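Local coordinates for inositol 2-dehydrogenase (PDB 4HKT), which catalyses the NAD+-dependent oxidation of myo-inositol to scyllo-inosose (2-keto-myo-inositol), the first step of myo-inositol degradation to acetyl-CoA, at residues 188-193 / 325-330; 2-7 / 64-69. All blocks are in the same frame, centred on the assembly; numbering follows the deposited sequence.

The two contacts lie in different domains of a Gfo/Idh/MocA oxidoreductase. Contact 2 pairs the first and fourth strands of the parallel Rossmann sheet, the NAD-binding fold of this family. Contact 1 adds the short strand 328-329, near the C-terminus, to one edge of the mixed sheet of the other domain. The centres of contacts 1 and 2 are about 39 Å apart, on opposite sides of the chain's centre. The nearest atoms of contacts 1 and 2 are about 25 Å apart. Val68 of contact 2 lies near, without touching, a GxGxxG pattern consistent with NAD binding. The side chain of Thr3 is about 7 Å from a sodium ion bound at Ser23, Asn25 and Ala28. Contact 1 instead borders a second subunit.

Contact 1 (188-193 / 325-330); sequences PVSVTA and KRQISI
Residues 188-193 and 326-330 run antiparallel, and Val191 and Ile328 form a hydrogen-bonded pair through two backbone bonds, Val191 N to Ile328 O and Ile328 N to Val191 O, both 2.9 Å. A third bond runs from Ile330 N to Val189 O at 2.8 Å. That donor sits 50° out of the carbonyl plane, not on a lone pair. Ser190 CA also makes a CH...O contact to Ile328 O, at 3.4 Å.

Strand 328-329 lies at one edge of the mixed sheet of this chain. It follows helix 305-324 after a short turn, where Lys325 leaves the helix with positive phi. On the other side of residues 188-193, Val189 and Ser190 both face Gln217 in a classic beta bulge.

Gln327 stands opposite Thr192 and reaches along the strand to Ser190. Its CG is anti to the backbone N (chi1 -155°) and the chain beyond is extended, which carries OE1 to 3.5 Å from Ser190 CB. A water joins the two polar ends, 2.7 Å from Ser190 OG and weakly bonded to Gln327 OE1. Gln327 CG also meets Thr192 CB at 4.0 Å. With an alanine in place of Gln327, Thr192 and Ser190 would probably lose this cover and the water its weak second hold.

Val191 CG2 meets Ile330 CD1 at 4.1 Å, and Ile330 also packs on Ala317 of the helix. Lys325 and Gln327 make backbone hydrogen bonds to the second subunit, and Thr192 packs on that subunit's Thr192.

Contact 2 (2-7 / 64-69); sequences MTVRFG and IDAVVI
Arg5 O is gripped by two backbone donors, Asp65 N at 2.8 Å and Ala66 N at 3.1 Å. Both come in close to the carbonyl plane, tilted from it by 19° and 17°. The side chain of Asp65 turns back to the same residue. Its CG is anti to the carbonyl carbon (chi1 -56°), which brings OD2 to 2.6 Å from Arg5 N. OD2 receives this N-H through its anti lone pair. Arg5 CB and CG rest against the same oxygen. The guanidinium group leads away from the carboxylate, and its NE bonds Asp63 O.

Further along, the strands pair in parallel. Gly7 N bonds Ala66 O at 2.9 Å, and Val68 N bonds Gly7 O. This places strand 4-9 beside 66-69 in the middle of the Rossmann sheet, with 28-34 on the far side of 4-9.

Ala66 CB sits 4.1 Å above one face of the Phe6 ring, offset toward its rim, and 3.9 Å from Val4 CG1. Val68 CG2 meets the edge of that ring at CD1, 3.8 Å away. Phe291 and Ile292 of helix 281-297 also pack on Phe6. Toward the sheet's other face, Ile64 sends CG2 and CD1 to Gly7 N and Phe6 O. Gly7 has no side chain there, so the Ile64 side chain lies directly against its backbone.

Asp65, a partly exposed acid, takes the N-H of Arg5 and shares its C=O with Ala66. The bond from Arg5 N probably favours the ionised carboxylate.

Contact 1 (188-193 / 325-330)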
loop_
_atom_site.group_PDB
_atom_site.type_symbol
_atom_site.label_atom_id
_atom_site.label_comp_id
_atom_site.label_asym_id
_atom_site.label_seq_id
_atom_site.Cartn_x
_atom_site.Cartn_y
_atom_site.Cartn_z
ATOM N N PRO B 188 -9.742 -31.241 1.058
ATOM C CA PRO B 188 -10.044 -31.432 -0.372
ATOM C C PRO B 188 -10.382 -32.877 -0.743
ATOM O O PRO B 188 -9.660 -33.816 -0.321
ATOM C CB PRO B 188 -8.727 -31.029 -1.065
ATOM C CG PRO B 188 -8.020 -30.158 -0.088
ATOM C CD PRO B 188 -8.412 -30.659 1.273
ATOM N N VAL B 189 -11.381 -33.044 -1.597
ATOM C CA VAL B 189 -11.838 -34.335 -2.076
ATOM C C VAL B 189 -11.615 -34.544 -3.578
ATOM O O VAL B 189 -11.773 -35.681 -4.071
ATOM C CB VAL B 189 -13.321 -34.599 -1.739
ATOM C CG1 VAL B 189 -13.517 -34.563 -0.224
ATOM C CG2 VAL B 189 -14.295 -33.647 -2.467
ATOM N N SER B 190 -11.237 -33.460 -4.272
ATOM C CA SER B 190 -11.011 -33.438 -5.684
ATOM C C SER B 190 -9.898 -32.456 -6.067
ATOM O O SER B 190 -9.730 -31.392 -5.467
ATOM C CB SER B 190 -12.292 -33.106 -6.457
ATOM O OG SER B 190 -12.635 -31.736 -6.315
ATOM N N VAL B 191 -9.149 -32.847 -7.086
ATOM C CA VAL B 191 -8.054 -32.044 -7.628
ATOM C C VAL B 191 -8.166 -31.946 -9.141
ATOM O O VAL B 191 -8.350 -32.947 -9.802
ATOM C CB VAL B 191 -6.720 -32.678 -7.288
ATOM C CG1 VAL B 191 -5.578 -31.836 -7.848
ATOM C CG2 VAL B 191 -6.589 -32.786 -5.790
ATOM N N THR B 192 -8.077 -30.745 -9.675
ATOM C CA THR B 192 -7.946 -30.608 -11.106
ATOM C C THR B 192 -6.818 -29.623 -11.388
ATOM O O THR B 192 -6.632 -28.618 -10.663
ATOM C CB THR B 192 -9.308 -30.265 -11.775
ATOM O OG1 THR B 192 -9.225 -30.526 -13.194
ATOM C CG2 THR B 192 -9.685 -28.858 -11.508
ATOM N N ALA B 193 -6.019 -29.943 -12.395
ATOM C CA ALA B 193 -4.763 -29.228 -12.602
ATOM C C ALA B 193 -4.387 -29.103 -14.056
ATOM O O ALA B 193 -4.803 -29.904 -14.896
ATOM C CB ALA B 193 -3.639 -29.949 -11.901
ATOM N N LYS B 325 -6.458 -35.343 -18.039
ATOM C CA LYS B 325 -7.304 -34.212 -18.391
ATOM C C LYS B 325 -8.668 -34.220 -17.677
ATOM O O LYS B 325 -9.680 -33.817 -18.247
ATOM C CB LYS B 325 -7.483 -34.159 -19.923
ATOM C CG LYS B 325 -6.174 -33.975 -20.665
ATOM C CD LYS B 325 -6.454 -33.646 -22.119
ATOM C CE LYS B 325 -5.176 -33.378 -22.876
ATOM N NZ LYS B 325 -4.588 -34.662 -23.312
ATOM N N ARG B 326 -8.674 -34.669 -16.429
ATOM C CA ARG B 326 -9.881 -34.673 -15.651
ATOM C C ARG B 326 -9.615 -34.470 -14.168
ATOM O O ARG B 326 -8.488 -34.586 -13.685
ATOM C CB ARG B 326 -10.636 -35.952 -15.869
ATOM C CG ARG B 326 -9.887 -37.223 -15.567
ATOM C CD ARG B 326 -10.854 -38.414 -15.482
ATOM N NE ARG B 326 -11.608 -38.560 -16.726
ATOM C CZ ARG B 326 -12.910 -38.297 -16.923
ATOM N NH1 ARG B 326 -13.719 -37.893 -15.935
ATOM N NH2 ARG B 326 -13.412 -38.449 -18.144
ATOM N N GLN B 327 -10.699 -34.223 -13.464
ATOM C CA GLN B 327 -10.696 -34.077 -12.056
ATOM C C GLN B 327 -10.427 -35.460 -11.418
ATOM O O GLN B 327 -10.947 -36.453 -11.865
ATOM C CB GLN B 327 -12.057 -33.533 -11.645
ATOM C CG GLN B 327 -12.097 -32.764 -10.361
ATOM C CD GLN B 327 -13.520 -32.272 -10.074
ATOM O OE1 GLN B 327 -14.248 -32.923 -9.368
ATOM N NE2 GLN B 327 -13.938 -31.213 -10.735
ATOM N N ILE B 328 -9.566 -35.494 -10.417
ATOM C CA ILE B 328 -9.196 -36.715 -9.732
ATOM C C ILE B 328 -9.675 -36.640 -8.298
ATOM O O ILE B 328 -9.367 -35.687 -7.582
ATOM C CB ILE B 328 -7.681 -36.966 -9.750
ATOM C CG1 ILE B 328 -7.171 -37.023 -11.182
ATOM C CG2 ILE B 328 -7.336 -38.278 -9.002
ATOM C CD1 ILE B 328 -7.648 -38.222 -12.005
ATOM N N SER B 329 -10.411 -37.653 -7.862
ATOM C CA SER B 329 -10.979 -37.628 -6.522
ATOM C C SER B 329 -9.961 -38.234 -5.558
ATOM O O SER B 329 -9.129 -39.042 -5.952
ATOM C CB SER B 329 -12.333 -38.355 -6.492
ATOM O OG SER B 329 -12.113 -39.675 -6.934
ATOM N N ILE B 330 -9.978 -37.775 -4.316
ATOM C CA ILE B 330 -9.002 -38.184 -3.316
ATOM C C ILE B 330 -9.638 -39.286 -2.498
ATOM O O ILE B 330 -10.753 -39.142 -2.047
ATOM C CB ILE B 330 -8.626 -37.038 -2.376
ATOM C CG1 ILE B 330 -7.898 -35.943 -3.148
ATOM C CG2 ILE B 330 -7.771 -37.542 -1.210
ATOM C CD1 ILE B 330 -6.568 -36.370 -3.743
HETATM O O HOH W 1 -15.270 -31.505 -6.477
#

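Contact 2 (2-7 / 64-69)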
loop_
_atom_site.group_PDB
_atom_site.type_symbol
_atom_site.label_atom_id
_atom_site.label_comp_id
_atom_site.label_asym_id
_atom_site.label_seq_id
_atom_site.Cartn_x
_atom_site.Cartn_y
_atom_site.Cartn_z
HETATM N N MSE B 2 14.910 -28.247 31.503
HETATM C CA MSE B 2 15.500 -29.274 30.585
HETATM C C MSE B 2 15.924 -28.638 29.282
HETATM O O MSE B 2 15.347 -27.640 28.841
HETATM C CB MSE B 2 14.509 -30.420 30.329
HETATM C CG MSE B 2 13.340 -30.003 29.429
HETATM SE SE MSE B 2 11.668 -30.990 29.822
HETATM C CE MSE B 2 10.843 -29.634 30.988
ATOM N N THR B 3 16.945 -29.225 28.663
ATOM C CA THR B 3 17.465 -28.778 27.373
ATOM C C THR B 3 17.350 -29.921 26.367
ATOM O O THR B 3 17.854 -31.018 26.626
ATOM C CB THR B 3 18.938 -28.368 27.501
ATOM O OG1 THR B 3 19.042 -27.326 28.476
ATOM C CG2 THR B 3 19.513 -27.878 26.159
ATOM N N VAL B 4 16.701 -29.659 25.227
ATOM C CA VAL B 4 16.592 -30.650 24.136
ATOM C C VAL B 4 17.905 -30.707 23.371
ATOM O O VAL B 4 18.391 -29.684 22.853
ATOM C CB VAL B 4 15.440 -30.311 23.176
ATOM C CG1 VAL B 4 15.336 -31.332 22.053
ATOM C CG2 VAL B 4 14.124 -30.267 23.931
ATOM N N ARG B 5 18.489 -31.904 23.316
ATOM C CA ARG B 5 19.752 -32.098 22.610
ATOM C C ARG B 5 19.470 -32.611 21.195
ATOM O O ARG B 5 18.858 -33.668 21.011
ATOM C CB ARG B 5 20.674 -33.055 23.381
ATOM C CG ARG B 5 21.182 -32.485 24.703
ATOM C CD ARG B 5 22.119 -33.428 25.462
ATOM N NE ARG B 5 23.474 -33.426 24.913
ATOM C CZ ARG B 5 24.520 -32.824 25.477
ATOM N NH1 ARG B 5 24.384 -32.183 26.626
ATOM N NH2 ARG B 5 25.709 -32.880 24.895
ATOM N N PHE B 6 19.931 -31.845 20.206
ATOM C CA PHE B 6 19.644 -32.085 18.795
ATOM C C PHE B 6 20.846 -32.636 18.031
ATOM O O PHE B 6 21.975 -32.156 18.173
ATOM C CB PHE B 6 19.240 -30.762 18.115
ATOM C CG PHE B 6 17.833 -30.323 18.403
ATOM C CD1 PHE B 6 16.820 -30.521 17.468
ATOM C CD2 PHE B 6 17.517 -29.701 19.599
ATOM C CE1 PHE B 6 15.524 -30.119 17.736
ATOM C CE2 PHE B 6 16.225 -29.294 19.878
ATOM C CZ PHE B 6 15.224 -29.491 18.938
ATOM N N GLY B 7 20.581 -33.622 17.193
ATOM C CA GLY B 7 21.502 -34.012 16.149
ATOM C C GLY B 7 20.920 -33.502 14.853
ATOM O O GLY B 7 19.719 -33.655 14.631
ATOM N N ILE B 64 21.559 -37.559 22.615
ATOM C CA ILE B 64 20.723 -36.944 21.592
ATOM C C ILE B 64 19.254 -37.253 21.930
ATOM O O ILE B 64 18.891 -38.410 22.122
ATOM C CB ILE B 64 21.079 -37.464 20.191
ATOM C CG1 ILE B 64 22.522 -37.128 19.819
ATOM C CG2 ILE B 64 20.128 -36.894 19.153
ATOM C CD1 ILE B 64 22.835 -35.654 19.643
ATOM N N ASP B 65 18.436 -36.208 22.034
ATOM C CA ASP B 65 16.999 -36.329 22.299
ATOM C C ASP B 65 16.157 -36.304 20.997
ATOM O O ASP B 65 15.077 -36.866 20.932
ATOM C CB ASP B 65 16.541 -35.169 23.190
ATOM C CG ASP B 65 17.348 -35.066 24.514
ATOM O OD1 ASP B 65 17.423 -36.077 25.243
ATOM O OD2 ASP B 65 17.870 -33.969 24.825
ATOM N N ALA B 66 16.661 -35.621 19.986
ATOM C CA ALA B 66 15.867 -35.262 18.849
ATOM C C ALA B 66 16.794 -35.109 17.667
ATOM O O ALA B 66 17.946 -34.678 17.846
ATOM C CB ALA B 66 15.144 -33.956 19.122
ATOM N N VAL B 67 16.285 -35.447 16.475
ATOM C CA VAL B 67 17.008 -35.234 15.225
ATOM C C VAL B 67 16.245 -34.354 14.258
ATOM O O VAL B 67 15.017 -34.354 14.239
ATOM C CB VAL B 67 17.372 -36.549 14.475
ATOM C CG1 VAL B 67 18.424 -37.298 15.254
ATOM C CG2 VAL B 67 16.163 -37.433 14.240
ATOM N N VAL B 68 17.012 -33.610 13.467
ATOM C CA VAL B 68 16.506 -32.817 12.368
ATOM C C VAL B 68 17.085 -33.453 11.116
ATOM O O VAL B 68 18.307 -33.506 10.946
ATOM C CB VAL B 68 16.953 -31.354 12.501
ATOM C CG1 VAL B 68 16.630 -30.582 11.244
ATOM C CG2 VAL B 68 16.280 -30.710 13.716
ATOM N N ILE B 69 16.209 -33.950 10.250
ATOM C CA ILE B 69 16.642 -34.647 9.038
ATOM C C ILE B 69 16.500 -33.697 7.837
ATOM O O ILE B 69 15.369 -33.337 7.415
ATOM C CB ILE B 69 15.852 -35.941 8.795
ATOM C CG1 ILE B 69 15.922 -36.867 10.007
ATOM C CG2 ILE B 69 16.335 -36.618 7.518
ATOM C CD1 ILE B 69 14.916 -38.010 9.987
#